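Local structure of DUF3863 domain-containing protein (Parabacteroides distasonis, 3LM3) at residues C26-T31 / G75-A80; R71-F76 / E105-P110; F362-F367 / K442-L447; I385-Y390 / K434-L439. The protein is of unknown function but probably acts on carbohydrates, as a glycoside hydrolase or a deacetylase. One frame throughout, in Å; residues are numbered along the deposited sequence. Where two conformers were deposited one is given.

Contact 1: C26-T31 / G75-A80; sequences CIMIRT and GFTMNA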
# COMPACT_ATOMS: atom_id res chain seq x y z
N CYS A 26 1.74 6.72 -6.68
CA CYS A 26 1.59 8.04 -6.07
C CYS A 26 2.97 8.68 -5.89
O CYS A 26 3.92 8.01 -5.47
CB CYS A 26 0.91 7.95 -4.73
SG CYS A 26 0.97 9.46 -3.72
N ILE A 27 3.07 9.95 -6.26
CA ILE A 27 4.23 10.78 -5.95
C ILE A 27 3.84 11.74 -4.82
O ILE A 27 2.82 12.47 -4.95
CB ILE A 27 4.77 11.56 -7.18
CG1 ILE A 27 5.25 10.58 -8.25
CG2 ILE A 27 5.92 12.51 -6.76
CD1 ILE A 27 5.66 11.24 -9.52
N MSE A 28 4.59 11.72 -3.72
CA MSE A 28 4.29 12.50 -2.52
C MSE A 28 5.07 13.81 -2.52
O MSE A 28 6.29 13.82 -2.80
CB MSE A 28 4.64 11.73 -1.27
CG MSE A 28 4.38 12.43 0.03
SE MSE A 28 4.96 11.34 1.51
CE MSE A 28 4.03 12.31 2.91
N ILE A 29 4.37 14.89 -2.21
CA ILE A 29 4.94 16.23 -2.06
C ILE A 29 4.75 16.66 -0.60
O ILE A 29 3.66 16.58 -0.05
CB ILE A 29 4.24 17.25 -2.97
CG1 ILE A 29 4.19 16.79 -4.43
CG2 ILE A 29 4.91 18.63 -2.83
CD1 ILE A 29 5.48 16.54 -5.07
N ARG A 30 5.81 17.16 0.04
CA ARG A 30 5.79 17.48 1.48
C ARG A 30 6.77 18.60 1.78
O ARG A 30 7.53 18.98 0.90
CB ARG A 30 6.11 16.21 2.30
CG ARG A 30 7.51 15.68 2.11
CD ARG A 30 7.61 14.20 2.43
NE ARG A 30 9.00 13.81 2.59
CZ ARG A 30 9.40 12.56 2.79
NH1 ARG A 30 8.52 11.56 2.76
NH2 ARG A 30 10.70 12.33 3.02
N THR A 31 6.76 19.12 3.01
CA THR A 31 7.75 20.09 3.48
C THR A 31 8.69 19.48 4.51
O THR A 31 9.78 19.99 4.73
CB THR A 31 7.14 21.39 4.06
OG1 THR A 31 6.79 21.23 5.45
CG2 THR A 31 5.95 21.93 3.22
N GLY A 75 0.11 13.25 -4.21
CA GLY A 75 -0.36 13.36 -2.86
C GLY A 75 0.42 14.42 -2.10
O GLY A 75 1.65 14.36 -2.04
N PHE A 76 -0.29 15.39 -1.51
CA PHE A 76 0.32 16.51 -0.80
C PHE A 76 0.03 16.46 0.69
O PHE A 76 -1.12 16.26 1.09
CB PHE A 76 -0.28 17.83 -1.28
CG PHE A 76 0.14 18.27 -2.67
CD1 PHE A 76 -0.37 17.68 -3.81
CD2 PHE A 76 1.02 19.31 -2.82
CE1 PHE A 76 0.03 18.12 -5.08
CE2 PHE A 76 1.43 19.75 -4.08
CZ PHE A 76 0.94 19.15 -5.19
N THR A 77 1.02 16.76 1.52
CA THR A 77 0.74 17.04 2.92
C THR A 77 0.03 18.40 3.08
O THR A 77 0.01 19.21 2.15
CB THR A 77 2.01 17.11 3.73
OG1 THR A 77 2.79 18.23 3.28
CG2 THR A 77 2.78 15.82 3.63
N MSE A 78 -0.52 18.67 4.26
CA MSE A 78 -1.20 19.93 4.46
C MSE A 78 -0.25 21.08 4.27
O MSE A 78 -0.59 22.07 3.62
CB MSE A 78 -1.87 20.02 5.83
CG MSE A 78 -2.73 21.26 5.96
SE MSE A 78 -4.37 21.16 4.93
CE MSE A 78 -5.36 20.01 6.19
N ASN A 79 0.94 20.96 4.84
CA ASN A 79 1.90 22.06 4.72
C ASN A 79 2.33 22.28 3.27
O ASN A 79 2.52 23.43 2.86
CB ASN A 79 3.09 21.82 5.66
CG ASN A 79 2.71 21.97 7.13
OD1 ASN A 79 1.73 22.66 7.45
ND2 ASN A 79 3.42 21.29 8.01
N ALA A 80 2.43 21.21 2.47
CA ALA A 80 2.77 21.39 1.05
C ALA A 80 1.61 22.03 0.28
O ALA A 80 1.83 22.78 -0.69
CB ALA A 80 3.16 20.09 0.42
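The carbonyl oxygen of Ile29 is gripped twice by the start of the opposing turn: the backbone N-H of Thr77 points almost straight at it (Thr77 N to Ile29 O, 3.1 Å), and the CA-H of Phe76 adds a weaker contact. Upstream, Gly75 bonds through both its backbone groups, N to Ile27 O at 2.9 Å and O to Ile29 N at 2.8 Å, the ladder of two parallel strands. Gly75 leaves room for Cys26, whose SG would be pressed by any CB at that position. On the face shared by Ile29 and Phe76, the two side chains lie side by side and point the same way. CB of Ile29 sits over one face of the Phe76 ring, toward its rim, 4.1 Å from the centroid, a CH-pi contact. Thr77, just after the strand, is the N-cap of helix 78-82. With chi1 at 65°, its OG1 lies between N and the carbonyl carbon and accepts from Ala80 N at 3.1 Å; Glu35 bonds to the same hydroxyl. The methyl CG2 of Thr77 is left to pack on Arg30 CB at 3.6 Å and, at about a right angle, on CE of selenomethionine Met28. Farther along, Thr31 CG2 rests on the backbone of Asn79, while OG1 of Thr31 and ND2 of Asn79 both turn to Glu35. Strand 21-29 has 73-76 as one neighbour and 280-287 as another; the Phe76 ring is covered by helices 86-102 and 120-138, and Met28 reaches Phe109 and Tyr112 on the other face.

Contact 2: R71-F76 / E105-P110; sequences RLTWGF and EVTYFP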
# COMPACT_ATOMS: atom_id res chain seq x y z
N ARG A 71 -1.17 7.51 -15.89
CA ARG A 71 -1.43 8.59 -14.95
C ARG A 71 -1.22 8.09 -13.54
O ARG A 71 -1.16 6.87 -13.29
CB ARG A 71 -2.82 9.19 -15.15
CG ARG A 71 -3.92 8.19 -15.01
CD ARG A 71 -4.20 7.49 -16.36
NE ARG A 71 -5.43 6.74 -16.31
CZ ARG A 71 -5.86 5.94 -17.28
NH1 ARG A 71 -5.17 5.82 -18.40
NH2 ARG A 71 -6.99 5.27 -17.12
N LEU A 72 -1.04 9.05 -12.64
CA LEU A 72 -0.65 8.76 -11.27
C LEU A 72 -1.37 9.69 -10.31
O LEU A 72 -2.06 10.63 -10.70
CB LEU A 72 0.86 8.87 -11.14
CG LEU A 72 1.55 10.20 -11.47
CD1 LEU A 72 1.30 11.28 -10.41
CD2 LEU A 72 3.07 9.97 -11.70
N THR A 73 -1.22 9.42 -9.02
CA THR A 73 -1.76 10.24 -7.96
C THR A 73 -0.68 11.11 -7.36
O THR A 73 0.32 10.59 -6.86
CB THR A 73 -2.35 9.34 -6.87
OG1 THR A 73 -3.39 8.53 -7.45
CG2 THR A 73 -2.91 10.12 -5.69
N TRP A 74 -0.91 12.41 -7.36
CA TRP A 74 -0.07 13.36 -6.61
C TRP A 74 -0.67 13.50 -5.24
O TRP A 74 -1.84 13.85 -5.10
CB TRP A 74 -0.09 14.71 -7.31
CG TRP A 74 0.50 14.71 -8.69
CD1 TRP A 74 -0.19 14.66 -9.88
CD2 TRP A 74 1.89 14.81 -9.05
NE1 TRP A 74 0.69 14.72 -10.93
CE2 TRP A 74 1.98 14.81 -10.44
CE3 TRP A 74 3.09 14.87 -8.29
CZ2 TRP A 74 3.19 14.90 -11.12
CZ3 TRP A 74 4.30 14.97 -8.97
CH2 TRP A 74 4.35 14.98 -10.37
N GLY A 75 0.11 13.25 -4.21
CA GLY A 75 -0.36 13.36 -2.86
C GLY A 75 0.42 14.42 -2.10
O GLY A 75 1.65 14.36 -2.04
N PHE A 76 -0.29 15.39 -1.51
CA PHE A 76 0.32 16.51 -0.80
C PHE A 76 0.03 16.46 0.69
O PHE A 76 -1.12 16.26 1.09
CB PHE A 76 -0.28 17.83 -1.28
CG PHE A 76 0.14 18.27 -2.67
CD1 PHE A 76 -0.37 17.68 -3.81
CD2 PHE A 76 1.02 19.31 -2.82
CE1 PHE A 76 0.03 18.12 -5.08
CE2 PHE A 76 1.43 19.75 -4.08
CZ PHE A 76 0.94 19.15 -5.19
N GLU A 105 -4.45 12.27 -10.68
CA GLU A 105 -5.24 12.58 -9.50
C GLU A 105 -4.43 13.53 -8.60
O GLU A 105 -3.20 13.45 -8.55
CB GLU A 105 -5.57 11.27 -8.76
CG GLU A 105 -6.32 11.37 -7.47
CD GLU A 105 -6.80 10.03 -6.98
OE1 GLU A 105 -6.01 9.07 -6.97
OE2 GLU A 105 -7.99 9.92 -6.59
N VAL A 106 -5.12 14.38 -7.85
CA VAL A 106 -4.51 15.28 -6.89
C VAL A 106 -5.22 15.10 -5.57
O VAL A 106 -6.45 15.29 -5.47
CB VAL A 106 -4.65 16.74 -7.34
CG1 VAL A 106 -3.89 17.69 -6.34
CG2 VAL A 106 -4.12 16.91 -8.79
N THR A 107 -4.49 14.67 -4.55
CA THR A 107 -5.13 14.42 -3.28
C THR A 107 -4.22 14.65 -2.09
O THR A 107 -3.10 15.14 -2.20
CB THR A 107 -5.76 12.98 -3.24
OG1 THR A 107 -6.73 12.95 -2.18
CG2 THR A 107 -4.68 11.88 -3.07
N TYR A 108 -4.80 14.42 -0.91
CA TYR A 108 -4.18 14.64 0.40
C TYR A 108 -3.39 13.41 0.83
O TYR A 108 -3.87 12.27 0.72
CB TYR A 108 -5.29 14.94 1.41
CG TYR A 108 -4.85 15.40 2.78
CD1 TYR A 108 -3.81 16.29 2.93
CD2 TYR A 108 -5.49 14.96 3.94
CE1 TYR A 108 -3.39 16.72 4.21
CE2 TYR A 108 -5.09 15.41 5.20
CZ TYR A 108 -4.02 16.28 5.32
OH TYR A 108 -3.50 16.77 6.52
N PHE A 109 -2.19 13.66 1.36
CA PHE A 109 -1.26 12.63 1.85
C PHE A 109 -0.74 13.10 3.21
O PHE A 109 0.32 13.72 3.28
CB PHE A 109 -0.10 12.43 0.86
CG PHE A 109 0.65 11.13 1.01
CD1 PHE A 109 0.99 10.63 2.24
CD2 PHE A 109 1.02 10.42 -0.10
CE1 PHE A 109 1.69 9.42 2.36
CE2 PHE A 109 1.70 9.22 -0.00
CZ PHE A 109 2.02 8.71 1.24
N PRO A 110 -1.49 12.81 4.30
CA PRO A 110 -1.18 13.35 5.63
C PRO A 110 -0.03 12.66 6.36
O PRO A 110 -0.20 12.21 7.49
CB PRO A 110 -2.51 13.20 6.38
CG PRO A 110 -3.19 12.10 5.71
CD PRO A 110 -2.85 12.26 4.26
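Thr73 and Glu105 lie side by side on one face of the sheet, pointing the same way, and their ends meet: Thr73 OG1 donates to Glu105 OE1 at 2.7 Å, using the anti lone pair of that oxygen. The extended glutamate chain, with CG anti to its backbone N (chi1 177°), runs along the threonine and brings the carboxylate level with the hydroxyl. This buried carboxylate is also met by the backbone N-H groups of Gly323 and Gln145, which would probably offset its charge. Beside it the methyls Thr73 CG2 and Thr107 CG2 touch at 3.6 Å, the two side chains crossing at a slant, while Thr107 OG1 turns to Ser146 O. The backbones form a parallel ladder, with Trp74 N to Glu105 O at 2.8 Å and Thr107 N to Trp74 O also at 2.8 Å; helix 86-102 lies in the connection between the strands, making a beta-alpha-beta crossover consistent with the (beta/alpha) barrels of this clan. On the opposite face the Trp74 ring presents its edge to Glu105 O, with CD1 at 3.5 Å, carries Leu72 CD1 on one face, and bonds through NE1 to Asp104. Farther along, CE1 of Phe76 reaches Val106 CG1 at 4.1 Å. At the end of the ladder Phe109 N bonds to Phe76 O at 2.8 Å from well above the carbonyl plane, 57° out of it, and CD1 of Tyr108 lies close to that oxygen. Phe109 turns the edge of its ring to Gly75 CA, where a side chain on the glycine would collide with it.

Contact 3: F362-F367 / K442-L447; sequences FMNKEF and KYYPEL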
# COMPACT_ATOMS: atom_id res chain seq x y z
N PHE A 362 -3.56 -16.88 1.42
CA PHE A 362 -4.99 -17.01 1.21
C PHE A 362 -5.66 -15.90 2.00
O PHE A 362 -5.37 -15.73 3.19
CB PHE A 362 -5.48 -18.37 1.73
CG PHE A 362 -4.77 -19.54 1.12
CD1 PHE A 362 -3.53 -19.94 1.60
CD2 PHE A 362 -5.32 -20.23 0.02
CE1 PHE A 362 -2.86 -21.01 1.06
CE2 PHE A 362 -4.63 -21.32 -0.54
CZ PHE A 362 -3.41 -21.68 -0.02
N MSE A 363 -6.52 -15.13 1.36
CA MSE A 363 -7.18 -14.01 2.02
C MSE A 363 -8.64 -13.97 1.61
O MSE A 363 -8.98 -13.96 0.42
CB MSE A 363 -6.52 -12.69 1.61
CG MSE A 363 -5.08 -12.56 2.02
SE MSE A 363 -4.10 -11.33 0.90
CE MSE A 363 -2.37 -11.35 1.84
N ASN A 364 -9.51 -13.98 2.62
CA ASN A 364 -10.95 -13.91 2.36
C ASN A 364 -11.61 -13.07 3.47
O ASN A 364 -10.93 -12.54 4.35
CB ASN A 364 -11.53 -15.32 2.24
CG ASN A 364 -11.35 -16.12 3.51
OD1 ASN A 364 -11.91 -15.80 4.55
ND2 ASN A 364 -10.50 -17.15 3.43
N LYS A 365 -12.92 -12.91 3.42
CA LYS A 365 -13.62 -12.06 4.38
C LYS A 365 -13.38 -12.49 5.83
O LYS A 365 -13.38 -11.68 6.73
CB LYS A 365 -15.13 -12.08 4.09
CG LYS A 365 -15.97 -11.25 5.03
CD LYS A 365 -17.44 -11.30 4.69
CE LYS A 365 -18.11 -12.48 5.31
NZ LYS A 365 -19.61 -12.54 5.06
N GLU A 366 -13.23 -13.79 6.04
CA GLU A 366 -13.21 -14.33 7.39
C GLU A 366 -11.83 -14.60 7.98
O GLU A 366 -11.72 -14.69 9.19
CB GLU A 366 -14.10 -15.55 7.49
CG GLU A 366 -15.59 -15.16 7.44
CD GLU A 366 -16.52 -16.35 7.67
OE1 GLU A 366 -16.60 -17.22 6.79
OE2 GLU A 366 -17.15 -16.38 8.74
N PHE A 367 -10.79 -14.72 7.15
CA PHE A 367 -9.43 -14.87 7.65
C PHE A 367 -8.40 -14.66 6.54
O PHE A 367 -8.73 -14.69 5.35
CB PHE A 367 -9.21 -16.25 8.28
CG PHE A 367 -9.34 -17.42 7.32
CD1 PHE A 367 -10.56 -18.04 7.11
CD2 PHE A 367 -8.23 -17.91 6.64
CE1 PHE A 367 -10.67 -19.14 6.24
CE2 PHE A 367 -8.34 -18.99 5.76
CZ PHE A 367 -9.57 -19.60 5.56
N LYS A 442 -13.92 -24.74 5.23
CA LYS A 442 -15.04 -24.01 4.63
C LYS A 442 -14.66 -23.30 3.34
O LYS A 442 -15.44 -23.24 2.39
CB LYS A 442 -15.57 -22.97 5.62
CG LYS A 442 -16.69 -22.05 5.11
CD LYS A 442 -17.16 -21.13 6.22
CE LYS A 442 -18.11 -20.04 5.72
NZ LYS A 442 -18.66 -19.26 6.86
N TYR A 443 -13.45 -22.74 3.32
CA TYR A 443 -12.96 -22.07 2.13
C TYR A 443 -12.02 -22.91 1.27
O TYR A 443 -12.10 -22.85 0.04
CB TYR A 443 -12.26 -20.76 2.54
CG TYR A 443 -13.18 -19.68 3.01
CD1 TYR A 443 -13.61 -19.63 4.31
CD2 TYR A 443 -13.61 -18.66 2.14
CE1 TYR A 443 -14.46 -18.66 4.75
CE2 TYR A 443 -14.46 -17.68 2.57
CZ TYR A 443 -14.89 -17.67 3.88
OH TYR A 443 -15.72 -16.69 4.36
N TYR A 444 -11.08 -23.63 1.90
CA TYR A 444 -10.00 -24.33 1.20
C TYR A 444 -9.87 -25.77 1.75
O TYR A 444 -8.88 -26.12 2.41
CB TYR A 444 -8.64 -23.59 1.34
CG TYR A 444 -8.75 -22.08 1.18
CD1 TYR A 444 -9.11 -21.51 -0.03
CD2 TYR A 444 -8.52 -21.24 2.27
CE1 TYR A 444 -9.24 -20.12 -0.17
CE2 TYR A 444 -8.64 -19.83 2.13
CZ TYR A 444 -9.01 -19.30 0.93
OH TYR A 444 -9.11 -17.92 0.82
N PRO A 445 -10.88 -26.61 1.47
CA PRO A 445 -10.88 -27.98 2.00
C PRO A 445 -9.65 -28.79 1.57
O PRO A 445 -9.18 -29.66 2.31
CB PRO A 445 -12.18 -28.59 1.45
CG PRO A 445 -12.48 -27.79 0.22
CD PRO A 445 -11.99 -26.38 0.52
N GLU A 446 -9.11 -28.48 0.39
CA GLU A 446 -7.92 -29.15 -0.14
C GLU A 446 -6.66 -29.01 0.74
O GLU A 446 -5.73 -29.81 0.64
CB GLU A 446 -7.63 -28.67 -1.56
CG GLU A 446 -7.05 -27.25 -1.70
CD GLU A 446 -8.08 -26.11 -1.66
OE1 GLU A 446 -9.27 -26.35 -1.33
OE2 GLU A 446 -7.67 -24.96 -1.94
N LEU A 447 -6.61 -27.97 1.57
CA LEU A 447 -5.47 -27.77 2.47
C LEU A 447 -5.45 -28.72 3.66
O LEU A 447 -4.43 -28.82 4.35
CB LEU A 447 -5.47 -26.31 2.99
CG LEU A 447 -5.30 -25.22 1.95
CD1 LEU A 447 -5.22 -23.87 2.69
CD2 LEU A 447 -4.07 -25.47 1.14
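An aromatic cluster of Phe362, Phe367, Tyr443 and Tyr444 fastens the C-terminal end of the chain to a beta-hairpin turn built on Asn364. OD1 of Asn364 accepts from the backbone N of Glu366, in an Asx turn, and from that of Phe367, which fixes the amide. The amide lies flat on Tyr443, the planes 2° apart, with Asn364 CG 3.6 Å above the ring. Its ND2 donates straight to Tyr444 OH at 3.1 Å, and Asn340 holds the same hydroxyl. Glu366 OE1 takes two bonds on different lone pairs, the anti one from Tyr443 OH at 2.6 Å and the syn one from Lys442 NZ at 2.9 Å, the latter a salt bridge. Phe367 turns its edge to the face of Tyr443 in an offset T-shaped pair, planes at 89°. The edge of Phe362 meets the face of Tyr444, with CB of Tyr443 over the other face. Leu447 CD1 in turn sits over one face of the Phe362 ring, toward its rim, a CH-pi contact 4.1 Å from the centroid. Cutting Tyr443 back to an alanine would probably deprive Glu366 OE1 of the hydroxyl on its anti lone pair and take the flat support from under the Asn364 amide. The turn joins antiparallel strands 357-363 and 367-374; Phe362 also packs on Leu369 and Leu371, and Phe367 on Leu439 and Ile440 of helix 434-443.

Contact 4: I385-Y390 / K434-L439; sequences IDFTRY and KEDQDL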
# COMPACT_ATOMS: atom_id res chain seq x y z
N ILE A 385 2.42 -20.02 8.96
CA ILE A 385 3.15 -18.91 9.57
C ILE A 385 2.25 -17.71 9.92
O ILE A 385 2.68 -16.80 10.63
CB ILE A 385 4.37 -18.43 8.73
CG1 ILE A 385 3.94 -17.78 7.41
CG2 ILE A 385 5.32 -19.61 8.50
CD1 ILE A 385 5.09 -16.95 6.76
N ASP A 386 1.02 -17.70 9.41
CA ASP A 386 0.05 -16.67 9.76
C ASP A 386 -1.33 -17.28 9.66
O ASP A 386 -1.67 -17.92 8.67
CB ASP A 386 0.16 -15.45 8.82
CG ASP A 386 -0.56 -14.23 9.35
OD1 ASP A 386 -1.81 -14.17 9.15
OD2 ASP A 386 0.15 -13.33 9.90
N PHE A 387 -2.15 -17.07 10.69
CA PHE A 387 -3.57 -17.35 10.63
C PHE A 387 -4.23 -16.28 11.46
O PHE A 387 -4.07 -16.26 12.69
CB PHE A 387 -3.90 -18.76 11.15
CG PHE A 387 -5.37 -19.07 11.10
CD1 PHE A 387 -6.04 -19.11 9.88
CD2 PHE A 387 -6.06 -19.35 12.26
CE1 PHE A 387 -7.40 -19.38 9.83
CE2 PHE A 387 -7.43 -19.63 12.21
CZ PHE A 387 -8.09 -19.65 11.00
N THR A 388 -4.90 -15.34 10.79
CA THR A 388 -5.47 -14.18 11.42
C THR A 388 -6.96 -14.19 11.09
O THR A 388 -7.35 -14.07 9.94
CB THR A 388 -4.81 -12.90 10.88
OG1 THR A 388 -3.40 -12.94 11.09
CG2 THR A 388 -5.36 -11.64 11.55
N ARG A 389 -7.80 -14.37 12.12
CA ARG A 389 -9.24 -14.44 11.94
C ARG A 389 -9.89 -13.07 11.98
O ARG A 389 -9.55 -12.24 12.78
CB ARG A 389 -9.84 -15.32 13.04
CG ARG A 389 -9.50 -16.77 12.86
CD ARG A 389 -10.10 -17.62 13.94
NE ARG A 389 -11.55 -17.69 13.82
CZ ARG A 389 -12.28 -18.65 14.34
NH1 ARG A 389 -11.70 -19.65 15.01
NH2 ARG A 389 -13.58 -18.63 14.17
N TYR A 390 -10.84 -12.86 11.09
CA TYR A 390 -11.59 -11.63 11.02
C TYR A 390 -13.00 -11.76 11.57
O TYR A 390 -13.65 -10.75 11.80
CB TYR A 390 -11.67 -11.17 9.56
CG TYR A 390 -10.33 -10.97 8.91
CD1 TYR A 390 -9.33 -10.27 9.53
CD2 TYR A 390 -10.10 -11.42 7.60
CE1 TYR A 390 -8.10 -10.06 8.91
CE2 TYR A 390 -8.89 -11.21 6.96
CZ TYR A 390 -7.88 -10.55 7.63
OH TYR A 390 -6.68 -10.31 7.00
N LYS A 434 -9.50 -27.33 16.24
CA LYS A 434 -10.49 -27.90 15.31
C LYS A 434 -11.32 -26.81 14.60
O LYS A 434 -11.64 -26.92 13.41
CB LYS A 434 -11.42 -28.87 16.07
CG LYS A 434 -12.52 -29.55 15.23
CD LYS A 434 -11.98 -30.20 13.95
CE LYS A 434 -13.04 -31.08 13.28
NZ LYS A 434 -14.42 -30.53 13.23
N GLU A 435 -11.64 -25.78 15.36
CA GLU A 435 -12.53 -24.71 14.91
C GLU A 435 -11.84 -23.92 13.82
O GLU A 435 -12.49 -23.41 12.91
CB GLU A 435 -12.89 -23.76 16.05
CG GLU A 435 -11.70 -23.14 16.81
CD GLU A 435 -12.11 -22.04 17.78
OE1 GLU A 435 -13.26 -22.06 18.26
OE2 GLU A 435 -11.26 -21.15 18.06
N ASP A 436 -10.52 -23.79 13.97
CA ASP A 436 -9.68 -23.06 13.00
C ASP A 436 -9.56 -23.89 11.75
O ASP A 436 -9.72 -23.38 10.65
CB ASP A 436 -8.34 -22.73 13.62
CG ASP A 436 -8.42 -21.69 14.71
OD1 ASP A 436 -9.42 -20.94 14.73
OD2 ASP A 436 -7.45 -21.57 15.50
N GLN A 437 -9.32 -25.20 11.90
CA GLN A 437 -9.40 -26.10 10.77
C GLN A 437 -10.76 -26.02 10.06
O GLN A 437 -10.82 -26.12 8.83
CB GLN A 437 -9.15 -27.56 11.21
CG GLN A 437 -7.71 -27.83 11.63
CD GLN A 437 -7.44 -29.29 11.94
OE1 GLN A 437 -7.93 -30.18 11.25
NE2 GLN A 437 -6.65 -29.53 12.98
N ASP A 438 -11.83 -25.95 10.83
CA ASP A 438 -13.18 -25.98 10.23
C ASP A 438 -13.40 -24.75 9.36
O ASP A 438 -13.93 -24.86 8.24
CB ASP A 438 -14.27 -26.04 11.29
CG ASP A 438 -14.37 -27.40 11.96
OD1 ASP A 438 -14.04 -28.43 11.32
OD2 ASP A 438 -14.79 -27.37 13.13
N LEU A 439 -12.97 -23.60 9.88
CA LEU A 439 -13.02 -22.31 9.14
C LEU A 439 -12.19 -22.38 7.87
O LEU A 439 -12.65 -22.01 6.79
CB LEU A 439 -12.58 -21.15 10.02
CG LEU A 439 -12.71 -19.73 9.41
CD1 LEU A 439 -14.17 -19.47 9.06
CD2 LEU A 439 -12.19 -18.65 10.34
O HOH W 1 -14.78 -21.66 13.53
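Glu435 meets Arg389 at a distance: OE2 lies 3.4 Å from NH1 in a loose salt bridge, the carboxylate and guanidinium planes steeply inclined. Its backbone oxygen adds an indirect link through a water, which donates to Glu435 O at 2.9 Å and accepts weakly from Arg389 NH2. Asp436 takes the stronger hold. Its OD1 is met by Arg389 NH1 at 2.6 Å, nearly along the C-O bond, although the hydrogen bond is bent at the hydrogen (133°) and the oxygen lies 25° out of the guanidinium plane. OD1 also lies at the edge of the Phe387 ring, whose CE2 comes within 3.4 Å of Asp436 CG. The other oxygen, OD2, pairs with Lys414. One turn on, Leu439 lays CD2 over a face of the guanidinium, 3.7 Å from Arg389 NE, and comes within 4.3 Å of Phe387 CZ. Arg389, bent at chi3, turns a face of its guanidinium to this methyl and the NH1 edge to Asp436, and Asp391 takes its NH2. A methionine in place of Arg389 would probably leave Asp436 OD1 without this charged mate and Glu435 without its ion pair across the contact. This salt-bridge network of Arg389, Glu435 and Asp436 joins helix 434-439 to strand 385-389, which runs at 86° to it, their axes 11.0 Å apart. That strand is outermost in the antiparallel sheet, beside 367-374, whose Phe367 ring meets that of Phe387.

The four contacts fall into two touching pairs on opposite sides of the chain's centre. Contacts 1 and 2, centres 7 Å apart, share strand 73-76 and together describe three neighbouring strands of the parallel sheet; both are buried, and backbone ladders do most of the bonding. Contacts 3 and 4, centres 9 Å apart, both set helix 434-443 or its C-terminal extension against the antiparallel sheet, and there side chains do the work. Contact 3 is only partly buried and rich in aromatic rings, whereas contact 4 is buried though smaller and relies on a salt-bridge network beside one ring. Glu366 O and Tyr390 N link that pair directly, probably by a backbone hydrogen bond, at 2.8 Å.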